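Local coordinates for peptidase M16 C-terminal domain-containing protein (Enterococcus faecalis, PDB 3D3Y) that is of unknown function but is related to the M16 metallopeptidases, has a domain of their inactive type, and may bind a metal ion, at residues L158-Q169 with T310-Q318; L337-E347 with I400-L410. One frame throughout, in Å; residues are numbered along the deposited sequence.

Contact 1 and contact 2 lie against opposite faces of the five-stranded sheet that includes strand 314-321. Contact 1 brings the end of helix 150-162, from the earlier part of the chain, onto one face; contact 2 pairs helices 326-341 and 400-409 over the other. Their centres are 23 Å apart, about 14 Å and 28 Å from the centre of the chain. Alternation along the strand links them: F314 and T316 face contact 1, whereas M315, a selenomethionine, turns the other way, its SE 4.3 Å from CD2 of L410. Helix 326-341 follows strand 314-321 directly. An acetate, probably from the crystallisation liquor, lies beside T316 and F314 in contact 1.

Contact 1 (L158-Q169 with T310-Q318); sequences LQSVYFNQSEDQ and TFRGFMTVQ. With ACT (acetate ion), chain E.
A chi1 of 86° puts CG of F314 between its backbone N and carbonyl carbon, the crowded position, so the ring rises from the strand toward Y162 and F163. CG of R312 stands anti to the carbonyl carbon and the chain bends at chi3, which carries its guanidinium to Q159, F163 and Q169. The three rings form an aromatic cluster. F163 meets F314 edge-to-face, planes at 80°, with its CZ 3.5 Å from F314 CE2; Y162 lies more nearly parallel to F314 but slid aside, its CZ 3.6 Å from F314 CB. Flat phenylalanines suit this interior, while tyrosine adds a hydroxyl that reaches water 1, which donates to R312 O.

Arginine suits the site, offering a flat face to F163 and in-plane N-H groups to two glutamine oxygens. F163 CE2 lies over one guanidinium face, 3.3 Å from NH1. In the guanidinium plane, NH2 donates to Q159 OE1 (2.8 Å) from above that amide's carbonyl plane, and NH1 donates to Q169 OE1 (3.1 Å) almost end-on to the C=O. Q169 NE2 donates to G83 O and N84 OD1, helping fix the amide, and D309 forms a salt bridge with R312 NE. G313, at positive phi, shares a G1 beta bulge with F314 opposite D309. L158 CD2 packs 3.7 Å from T316 CG2, and T316 OG1 donates to the acetate.

The end of helix 150-162 (158-162) runs at 141° to strand 314-318, 11.0 Å away between axes; strands 255-262 and 303-309 flank this strand, and its M315 and V317 pack on the far side against helix 272-284.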
loop_
_atom_site.group_PDB
_atom_site.type_symbol
_atom_site.label_atom_id
_atom_site.label_comp_id
_atom_site.label_asym_id
_atom_site.label_seq_id
_atom_site.Cartn_x
_atom_site.Cartn_y
_atom_site.Cartn_z
ATOM N N LEU A 158 -13.644 8.718 5.633
ATOM C CA LEU A 158 -14.226 8.831 4.302
ATOM C C LEU A 158 -14.271 7.450 3.650
ATOM O O LEU A 158 -15.286 7.056 3.092
ATOM C CB LEU A 158 -13.404 9.792 3.427
ATOM C CG LEU A 158 -13.828 9.893 1.956
ATOM C CD1 LEU A 158 -15.172 10.597 1.867
ATOM C CD2 LEU A 158 -12.741 10.649 1.190
ATOM N N GLN A 159 -13.150 6.743 3.710
ATOM C CA GLN A 159 -13.095 5.387 3.160
ATOM C C GLN A 159 -14.146 4.432 3.758
ATOM O O GLN A 159 -14.768 3.633 3.021
ATOM C CB GLN A 159 -11.670 4.845 3.226
ATOM C CG GLN A 159 -10.775 5.529 2.188
ATOM C CD GLN A 159 -9.357 4.954 2.097
ATOM O OE1 GLN A 159 -9.144 3.747 2.216
ATOM N NE2 GLN A 159 -8.397 5.826 1.832
ATOM N N SER A 160 -14.381 4.531 5.078
ATOM C CA SER A 160 -15.423 3.707 5.729
ATOM C C SER A 160 -16.800 3.970 5.147
ATOM O O SER A 160 -17.596 3.048 5.034
ATOM C CB SER A 160 -15.513 3.951 7.237
ATOM O OG SER A 160 -14.411 3.364 7.888
ATOM N N VAL A 161 -17.078 5.226 4.798
ATOM C CA VAL A 161 -18.362 5.607 4.219
ATOM C C VAL A 161 -18.404 5.110 2.785
ATOM O O VAL A 161 -19.342 4.390 2.407
ATOM C CB VAL A 161 -18.617 7.131 4.255
ATOM C CG1 VAL A 161 -19.989 7.464 3.630
ATOM C CG2 VAL A 161 -18.584 7.614 5.693
ATOM N N TYR A 162 -17.384 5.462 2.003
ATOM C CA TYR A 162 -17.354 5.044 0.582
ATOM C C TYR A 162 -17.521 3.522 0.438
ATOM O O TYR A 162 -18.315 3.051 -0.386
ATOM C CB TYR A 162 -16.080 5.546 -0.161
ATOM C CG TYR A 162 -16.061 5.119 -1.629
ATOM C CD1 TYR A 162 -16.725 5.868 -2.594
ATOM C CD2 TYR A 162 -15.445 3.923 -2.031
ATOM C CE1 TYR A 162 -16.740 5.474 -3.941
ATOM C CE2 TYR A 162 -15.464 3.512 -3.389
ATOM C CZ TYR A 162 -16.106 4.298 -4.325
ATOM O OH TYR A 162 -16.142 3.915 -5.663
ATOM N N PHE A 163 -16.776 2.767 1.245
ATOM C CA PHE A 163 -16.777 1.287 1.202
ATOM C C PHE A 163 -17.722 0.623 2.200
ATOM O O PHE A 163 -17.500 -0.505 2.645
ATOM C CB PHE A 163 -15.359 0.776 1.454
ATOM C CG PHE A 163 -14.373 1.160 0.378
ATOM C CD1 PHE A 163 -14.432 0.547 -0.887
ATOM C CD2 PHE A 163 -13.371 2.106 0.637
ATOM C CE1 PHE A 163 -13.517 0.873 -1.887
ATOM C CE2 PHE A 163 -12.442 2.460 -0.362
ATOM C CZ PHE A 163 -12.520 1.835 -1.632
ATOM N N ASN A 164 -18.768 1.331 2.554
ATOM C CA ASN A 164 -19.631 0.911 3.643
ATOM C C ASN A 164 -20.332 -0.393 3.300
ATOM O O ASN A 164 -20.736 -1.126 4.193
ATOM C CB ASN A 164 -20.647 2.003 3.933
ATOM C CG ASN A 164 -21.253 1.886 5.312
ATOM O OD1 ASN A 164 -20.722 1.183 6.183
ATOM N ND2 ASN A 164 -22.370 2.587 5.531
ATOM N N GLN A 165 -20.453 -0.702 2.009
ATOM C CA GLN A 165 -21.112 -1.959 1.632
ATOM C C GLN A 165 -20.184 -3.181 1.850
ATOM O O GLN A 165 -20.642 -4.330 1.817
ATOM C CB GLN A 165 -21.713 -1.900 0.221
ATOM C CG GLN A 165 -20.752 -1.522 -0.897
ATOM C CD GLN A 165 -21.449 -1.439 -2.255
ATOM O OE1 GLN A 165 -21.692 -0.339 -2.802
ATOM N NE2 GLN A 165 -21.791 -2.622 -2.809
ATOM N N SER A 166 -18.905 -2.924 2.143
ATOM C CA SER A 166 -17.943 -3.999 2.317
ATOM C C SER A 166 -17.304 -3.986 3.699
ATOM O O SER A 166 -16.504 -3.074 4.018
ATOM C CB SER A 166 -16.853 -3.927 1.239
ATOM O OG SER A 166 -15.739 -4.724 1.624
ATOM N N GLU A 167 -17.585 -5.023 4.495
ATOM C CA GLU A 167 -16.957 -5.116 5.819
ATOM C C GLU A 167 -15.413 -5.197 5.765
ATOM O O GLU A 167 -14.735 -4.818 6.719
ATOM C CB GLU A 167 -17.583 -6.239 6.656
ATOM C CG GLU A 167 -18.477 -5.711 7.862
ATOM C CD GLU A 167 -19.252 -4.389 7.591
ATOM O OE1 GLU A 167 -19.170 -3.468 8.449
ATOM O OE2 GLU A 167 -19.932 -4.252 6.535
ATOM N N ASP A 168 -14.867 -5.657 4.639
ATOM C CA ASP A 168 -13.415 -5.776 4.493
ATOM C C ASP A 168 -12.749 -4.480 4.070
ATOM O O ASP A 168 -11.707 -4.098 4.607
ATOM C CB ASP A 168 -13.077 -6.880 3.497
ATOM C CG ASP A 168 -13.712 -8.199 3.849
ATOM O OD1 ASP A 168 -13.663 -8.600 5.018
ATOM O OD2 ASP A 168 -14.276 -8.852 2.947
ATOM N N GLN A 169 -13.333 -3.800 3.086
ATOM C CA GLN A 169 -12.669 -2.635 2.490
ATOM C C GLN A 169 -12.746 -1.387 3.358
ATOM O O GLN A 169 -11.989 -0.449 3.147
ATOM C CB GLN A 169 -13.236 -2.327 1.112
ATOM C CG GLN A 169 -12.835 -3.329 0.055
ATOM C CD GLN A 169 -11.381 -3.178 -0.405
ATOM O OE1 GLN A 169 -10.705 -2.215 -0.076
ATOM N NE2 GLN A 169 -10.909 -4.141 -1.148
ATOM N N THR A 310 -6.123 3.095 -8.229
ATOM C CA THR A 310 -6.439 2.385 -9.477
ATOM C C THR A 310 -6.525 0.869 -9.257
ATOM O O THR A 310 -6.548 0.079 -10.230
ATOM C CB THR A 310 -5.380 2.704 -10.570
ATOM O OG1 THR A 310 -4.096 2.289 -10.103
ATOM C CG2 THR A 310 -5.307 4.211 -10.806
ATOM N N PHE A 311 -6.547 0.453 -7.991
ATOM C CA PHE A 311 -6.887 -0.927 -7.638
ATOM C C PHE A 311 -8.291 -1.078 -6.993
ATOM O O PHE A 311 -8.882 -2.167 -7.014
ATOM C CB PHE A 311 -5.744 -1.559 -6.808
ATOM C CG PHE A 311 -4.441 -1.706 -7.608
ATOM C CD1 PHE A 311 -4.036 -2.946 -8.078
ATOM C CD2 PHE A 311 -3.679 -0.591 -7.945
ATOM C CE1 PHE A 311 -2.855 -3.073 -8.843
ATOM C CE2 PHE A 311 -2.517 -0.711 -8.737
ATOM C CZ PHE A 311 -2.107 -1.943 -9.158
ATOM N N ARG A 312 -8.836 0.019 -6.473
ATOM C CA ARG A 312 -10.180 -0.002 -5.883
ATOM C C ARG A 312 -11.152 0.938 -6.612
ATOM O O ARG A 312 -12.285 1.091 -6.169
ATOM C CB ARG A 312 -10.150 0.306 -4.361
ATOM C CG ARG A 312 -9.381 -0.709 -3.535
ATOM C CD ARG A 312 -9.466 -0.438 -2.037
ATOM N NE ARG A 312 -8.836 0.809 -1.636
ATOM C CZ ARG A 312 -8.997 1.347 -0.429
ATOM N NH1 ARG A 312 -9.777 0.742 0.468
ATOM N NH2 ARG A 312 -8.384 2.469 -0.123
ATOM N N GLY A 313 -10.704 1.572 -7.703
ATOM C CA GLY A 313 -11.580 2.358 -8.613
ATOM C C GLY A 313 -12.285 3.583 -8.027
ATOM O O GLY A 313 -13.467 3.827 -8.295
ATOM N N PHE A 314 -11.538 4.380 -7.287
ATOM C CA PHE A 314 -12.077 5.552 -6.646
ATOM C C PHE A 314 -11.011 6.625 -6.512
ATOM O O PHE A 314 -9.811 6.384 -6.708
ATOM C CB PHE A 314 -12.781 5.199 -5.324
ATOM C CG PHE A 314 -11.877 5.138 -4.118
ATOM C CD1 PHE A 314 -12.037 6.055 -3.094
ATOM C CD2 PHE A 314 -10.904 4.140 -3.972
ATOM C CE1 PHE A 314 -11.223 6.018 -1.952
ATOM C CE2 PHE A 314 -10.078 4.097 -2.831
ATOM C CZ PHE A 314 -10.234 5.038 -1.829
HETATM N N MSE A 315 -11.449 7.833 -6.223
HETATM C CA MSE A 315 -10.659 9.055 -6.209
HETATM C C MSE A 315 -11.180 9.827 -5.018
HETATM O O MSE A 315 -12.343 9.786 -4.798
HETATM C CB MSE A 315 -11.018 9.843 -7.467
HETATM C CG MSE A 315 -10.040 10.778 -8.044
HETATM SE SE MSE A 315 -10.552 12.582 -8.256
HETATM C CE MSE A 315 -11.319 12.840 -6.666
ATOM N N THR A 316 -10.323 10.532 -4.281
ATOM C CA THR A 316 -10.764 11.326 -3.125
ATOM C C THR A 316 -10.219 12.741 -3.229
ATOM O O THR A 316 -9.163 12.977 -3.867
ATOM C CB THR A 316 -10.268 10.751 -1.788
ATOM O OG1 THR A 316 -8.851 10.869 -1.729
ATOM C CG2 THR A 316 -10.657 9.292 -1.607
ATOM N N VAL A 317 -10.976 13.672 -2.664
ATOM C CA VAL A 317 -10.563 15.015 -2.496
ATOM C C VAL A 317 -10.574 15.196 -0.992
ATOM O O VAL A 317 -11.553 14.825 -0.327
ATOM C CB VAL A 317 -11.545 16.017 -3.178
ATOM C CG1 VAL A 317 -11.265 17.487 -2.727
ATOM C CG2 VAL A 317 -11.433 15.936 -4.698
ATOM N N GLN A 318 -9.485 15.745 -0.459
ATOM C CA GLN A 318 -9.372 16.017 0.965
ATOM C C GLN A 318 -9.081 17.502 1.177
ATOM O O GLN A 318 -8.183 18.040 0.528
ATOM C CB GLN A 318 -8.216 15.196 1.538
ATOM C CG GLN A 318 -8.436 13.684 1.467
ATOM C CD GLN A 318 -7.244 12.949 2.033
ATOM O OE1 GLN A 318 -6.770 13.243 3.148
ATOM N NE2 GLN A 318 -6.725 12.015 1.255
HETATM C C ACT E . -7.084 7.613 -1.828
HETATM O O ACT E . -7.262 8.622 -1.084
HETATM O OXT ACT E . -7.412 7.690 -3.058
HETATM C CH3 ACT E . -6.514 6.359 -1.247
HETATM O O HOH W 1 -15.014 1.486 -5.984
#

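Contact 2 (L337-E347 with I400-L410); sequences LENIRLGKIRE and IPEIQEVAKRL
I340 CG2 presses on A407 CB at 3.6 Å and on I403 CG2 at 3.7 Å, the tight part of the contact. The small methyl of A407 lets the short helical segments approach to 8.5 Å between axes, while I345 CD1 joins I340 on I403 CG2, 3.8 Å away. L337 CD1 continues the apolar seam to L410 CD2.

At its border, the extended R341 grips one atom, A407 O, side-on: NE donates at 2.7 Å from above the carbonyl plane and NH2 at 2.9 Å within it. A cation is probably favoured at this carbonyl end of helix 400-409. E338 OE2 holds NH1 in a salt bridge. Q404 NE2 gives a nearly straight bond (174°) to R341 O, 3.0 Å long.

The solvent side is looser. K408 lies along R341, its NZ linked to R341 O through weak bonds to water 2, and E347 OE2 merely comes near I400 CD1.

G343, whose positive phi suits glycine, closes helix 326-341 in a Schellman motif; Q404 CD, 3.7 Å from G343 CA, leaves little room for a side chain. The pair, with helix 272-284, forms a helical layer on a beta-sheet, as in M16 peptidase alpha/beta domains.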
loop_
_atom_site.group_PDB
_atom_site.type_symbol
_atom_site.label_atom_id
_atom_site.label_comp_id
_atom_site.label_asym_id
_atom_site.label_seq_id
_atom_site.Cartn_x
_atom_site.Cartn_y
_atom_site.Cartn_z
ATOM N N LEU A 337 -14.698 20.765 -11.119
ATOM C CA LEU A 337 -14.929 19.512 -11.826
ATOM C C LEU A 337 -15.702 19.729 -13.138
ATOM O O LEU A 337 -15.355 19.175 -14.188
ATOM C CB LEU A 337 -15.614 18.487 -10.910
ATOM C CG LEU A 337 -16.006 17.135 -11.530
ATOM C CD1 LEU A 337 -14.750 16.462 -12.197
ATOM C CD2 LEU A 337 -16.593 16.234 -10.409
ATOM N N GLU A 338 -16.742 20.549 -13.085
ATOM C CA GLU A 338 -17.467 20.906 -14.282
ATOM C C GLU A 338 -16.566 21.578 -15.327
ATOM O O GLU A 338 -16.692 21.310 -16.534
ATOM C CB GLU A 338 -18.651 21.796 -13.930
ATOM C CG GLU A 338 -19.766 21.005 -13.205
ATOM C CD GLU A 338 -20.185 19.728 -13.987
ATOM O OE1 GLU A 338 -20.446 19.832 -15.213
ATOM O OE2 GLU A 338 -20.228 18.630 -13.360
ATOM N N ASN A 339 -15.653 22.431 -14.864
ATOM C CA ASN A 339 -14.737 23.090 -15.772
ATOM C C ASN A 339 -13.878 22.101 -16.529
ATOM O O ASN A 339 -13.665 22.259 -17.731
ATOM C CB ASN A 339 -13.857 24.098 -15.030
ATOM C CG ASN A 339 -14.609 25.371 -14.697
ATOM O OD1 ASN A 339 -15.662 25.659 -15.290
ATOM N ND2 ASN A 339 -14.052 26.169 -13.778
ATOM N N ILE A 340 -13.365 21.092 -15.824
ATOM C CA ILE A 340 -12.630 20.014 -16.503
ATOM C C ILE A 340 -13.576 19.270 -17.458
ATOM O O ILE A 340 -13.225 19.025 -18.604
ATOM C CB ILE A 340 -11.982 19.034 -15.502
ATOM C CG1 ILE A 340 -10.946 19.798 -14.607
ATOM C CG2 ILE A 340 -11.365 17.848 -16.255
ATOM C CD1 ILE A 340 -10.443 18.966 -13.397
ATOM N N ARG A 341 -14.771 18.891 -16.995
ATOM C CA ARG A 341 -15.730 18.232 -17.910
ATOM C C ARG A 341 -15.929 19.046 -19.199
ATOM O O ARG A 341 -16.013 18.480 -20.309
ATOM C CB ARG A 341 -17.081 17.987 -17.223
ATOM C CG ARG A 341 -16.988 16.926 -16.151
ATOM C CD ARG A 341 -18.271 16.769 -15.282
ATOM N NE ARG A 341 -18.206 15.482 -14.602
ATOM C CZ ARG A 341 -18.984 15.091 -13.596
ATOM N NH1 ARG A 341 -19.890 15.922 -13.065
ATOM N NH2 ARG A 341 -18.833 13.860 -13.109
ATOM N N LEU A 342 -15.997 20.368 -19.051
ATOM C CA LEU A 342 -16.204 21.281 -20.201
ATOM C C LEU A 342 -14.953 21.461 -21.064
ATOM O O LEU A 342 -15.028 22.030 -22.144
ATOM C CB LEU A 342 -16.714 22.651 -19.723
ATOM C CG LEU A 342 -18.151 22.672 -19.158
ATOM C CD1 LEU A 342 -18.382 23.922 -18.278
ATOM C CD2 LEU A 342 -19.177 22.620 -20.294
ATOM N N GLY A 343 -13.813 20.959 -20.588
ATOM C CA GLY A 343 -12.565 21.072 -21.358
ATOM C C GLY A 343 -11.942 22.435 -21.187
ATOM O O GLY A 343 -11.131 22.869 -22.012
ATOM N N LYS A 344 -12.294 23.107 -20.087
ATOM C CA LYS A 344 -11.750 24.418 -19.785
ATOM C C LYS A 344 -10.376 24.219 -19.124
ATOM O O LYS A 344 -10.211 24.408 -17.902
ATOM C CB LYS A 344 -12.710 25.225 -18.911
ATOM C CG LYS A 344 -13.978 25.702 -19.675
ATOM C CD LYS A 344 -15.113 26.168 -18.753
ATOM C CE LYS A 344 -14.807 27.545 -18.131
ATOM N NZ LYS A 344 -15.749 27.827 -17.009
ATOM N N ILE A 345 -9.405 23.810 -19.952
ATOM C CA ILE A 345 -8.084 23.355 -19.469
ATOM C C ILE A 345 -6.983 24.037 -20.268
ATOM O O ILE A 345 -6.938 23.938 -21.495
ATOM C CB ILE A 345 -7.937 21.809 -19.590
ATOM C CG1 ILE A 345 -9.060 21.109 -18.825
ATOM C CG2 ILE A 345 -6.605 21.339 -19.039
ATOM C CD1 ILE A 345 -9.182 19.617 -19.108
ATOM N N ARG A 346 -6.110 24.750 -19.570
ATOM C CA ARG A 346 -5.073 25.518 -20.233
ATOM C C ARG A 346 -3.926 24.605 -20.609
ATOM O O ARG A 346 -3.690 23.602 -19.937
ATOM C CB ARG A 346 -4.551 26.600 -19.289
ATOM C CG ARG A 346 -5.618 27.607 -18.853
ATOM C CD ARG A 346 -5.135 28.466 -17.677
ATOM N NE ARG A 346 -3.704 28.819 -17.746
ATOM C CZ ARG A 346 -3.119 29.554 -18.702
ATOM N NH1 ARG A 346 -1.809 29.793 -18.631
ATOM N NH2 ARG A 346 -3.820 30.037 -19.734
ATOM N N GLU A 347 -3.187 24.982 -21.647
ATOM C CA GLU A 347 -2.021 24.210 -22.053
ATOM C C GLU A 347 -1.020 24.013 -20.931
ATOM O O GLU A 347 -0.471 22.940 -20.784
ATOM C CB GLU A 347 -1.349 24.822 -23.274
ATOM C CG GLU A 347 -1.961 24.326 -24.594
ATOM C CD GLU A 347 -2.294 22.815 -24.591
ATOM O OE1 GLU A 347 -1.405 21.999 -24.203
ATOM O OE2 GLU A 347 -3.445 22.464 -24.978
ATOM N N ILE A 400 -6.986 16.340 -24.214
ATOM C CA ILE A 400 -8.039 16.982 -23.434
ATOM C C ILE A 400 -9.345 16.191 -23.482
ATOM O O ILE A 400 -9.953 15.994 -22.427
ATOM C CB ILE A 400 -8.218 18.466 -23.814
ATOM C CG1 ILE A 400 -7.061 19.276 -23.207
ATOM C CG2 ILE A 400 -9.568 19.036 -23.320
ATOM C CD1 ILE A 400 -6.971 20.735 -23.767
ATOM N N PRO A 401 -9.779 15.741 -24.689
ATOM C CA PRO A 401 -10.996 14.915 -24.770
ATOM C C PRO A 401 -10.940 13.672 -23.865
ATOM O O PRO A 401 -11.957 13.319 -23.248
ATOM C CB PRO A 401 -11.103 14.574 -26.272
ATOM C CG PRO A 401 -10.455 15.775 -26.959
ATOM C CD PRO A 401 -9.261 16.066 -26.032
ATOM N N GLU A 402 -9.765 13.057 -23.722
ATOM C CA GLU A 402 -9.633 11.924 -22.794
ATOM C C GLU A 402 -9.800 12.329 -21.339
ATOM O O GLU A 402 -10.427 11.586 -20.543
ATOM C CB GLU A 402 -8.295 11.221 -22.952
ATOM C CG GLU A 402 -8.175 10.417 -24.291
ATOM C CD GLU A 402 -6.753 9.895 -24.513
ATOM O OE1 GLU A 402 -5.804 10.493 -23.932
ATOM O OE2 GLU A 402 -6.571 8.897 -25.253
ATOM N N ILE A 403 -9.252 13.497 -20.996
ATOM C CA ILE A 403 -9.383 14.052 -19.642
ATOM C C ILE A 403 -10.835 14.391 -19.320
ATOM O O ILE A 403 -11.303 14.132 -18.172
ATOM C CB ILE A 403 -8.464 15.299 -19.469
ATOM C CG1 ILE A 403 -6.979 14.929 -19.700
ATOM C CG2 ILE A 403 -8.702 15.969 -18.079
ATOM C CD1 ILE A 403 -6.052 16.079 -20.024
ATOM N N GLN A 404 -11.541 14.974 -20.302
ATOM C CA GLN A 404 -12.956 15.324 -20.168
ATOM C C GLN A 404 -13.787 14.064 -19.947
ATOM O O GLN A 404 -14.721 14.050 -19.118
ATOM C CB GLN A 404 -13.497 16.022 -21.436
ATOM C CG GLN A 404 -12.929 17.389 -21.763
ATOM C CD GLN A 404 -13.509 17.943 -23.056
ATOM O OE1 GLN A 404 -12.874 17.854 -24.117
ATOM N NE2 GLN A 404 -14.709 18.506 -22.983
ATOM N N GLU A 405 -13.466 13.010 -20.703
ATOM C CA GLU A 405 -14.158 11.718 -20.503
ATOM C C GLU A 405 -13.949 11.119 -19.074
ATOM O O GLU A 405 -14.907 10.641 -18.455
ATOM C CB GLU A 405 -13.773 10.718 -21.610
ATOM C CG GLU A 405 -14.403 9.335 -21.505
ATOM C CD GLU A 405 -15.930 9.369 -21.552
ATOM O OE1 GLU A 405 -16.507 10.309 -22.167
ATOM O OE2 GLU A 405 -16.546 8.438 -20.966
ATOM N N VAL A 406 -12.722 11.134 -18.568
ATOM C CA VAL A 406 -12.442 10.711 -17.187
ATOM C C VAL A 406 -13.314 11.561 -16.235
ATOM O O VAL A 406 -13.984 11.029 -15.339
ATOM C CB VAL A 406 -10.918 10.861 -16.846
ATOM C CG1 VAL A 406 -10.651 10.796 -15.323
ATOM C CG2 VAL A 406 -10.121 9.777 -17.592
ATOM N N ALA A 407 -13.335 12.871 -16.465
ATOM C CA ALA A 407 -14.120 13.785 -15.596
ATOM C C ALA A 407 -15.622 13.462 -15.636
ATOM O O ALA A 407 -16.316 13.520 -14.599
ATOM C CB ALA A 407 -13.873 15.226 -16.003
ATOM N N LYS A 408 -16.131 13.115 -16.820
ATOM C CA LYS A 408 -17.550 12.747 -16.954
ATOM C C LYS A 408 -17.867 11.406 -16.295
ATOM O O LYS A 408 -18.975 11.211 -15.791
ATOM C CB LYS A 408 -17.993 12.737 -18.429
ATOM C CG LYS A 408 -18.141 14.143 -19.033
ATOM C CD LYS A 408 -18.300 14.081 -20.565
ATOM C CE LYS A 408 -18.313 15.493 -21.159
ATOM N NZ LYS A 408 -18.148 15.423 -22.651
ATOM N N ARG A 409 -16.905 10.484 -16.307
ATOM C CA ARG A 409 -17.089 9.160 -15.665
ATOM C C ARG A 409 -17.132 9.226 -14.150
ATOM O O ARG A 409 -17.773 8.407 -13.503
ATOM C CB ARG A 409 -15.946 8.240 -16.056
ATOM C CG ARG A 409 -16.122 7.704 -17.438
ATOM C CD ARG A 409 -14.910 6.905 -17.885
ATOM N NE ARG A 409 -15.089 6.488 -19.281
ATOM C CZ ARG A 409 -14.962 5.237 -19.714
ATOM N NH1 ARG A 409 -14.648 4.261 -18.862
ATOM N NH2 ARG A 409 -15.150 4.977 -21.004
ATOM N N LEU A 410 -16.404 10.188 -13.597
ATOM C CA LEU A 410 -16.330 10.423 -12.165
ATOM C C LEU A 410 -17.710 10.578 -11.617
ATOM O O LEU A 410 -18.511 11.300 -12.195
ATOM C CB LEU A 410 -15.603 11.738 -11.913
ATOM C CG LEU A 410 -14.663 11.740 -10.739
ATOM C CD1 LEU A 410 -13.470 10.957 -11.235
ATOM C CD2 LEU A 410 -14.231 13.142 -10.375
HETATM O O HOH W 2 -18.285 18.825 -22.748
#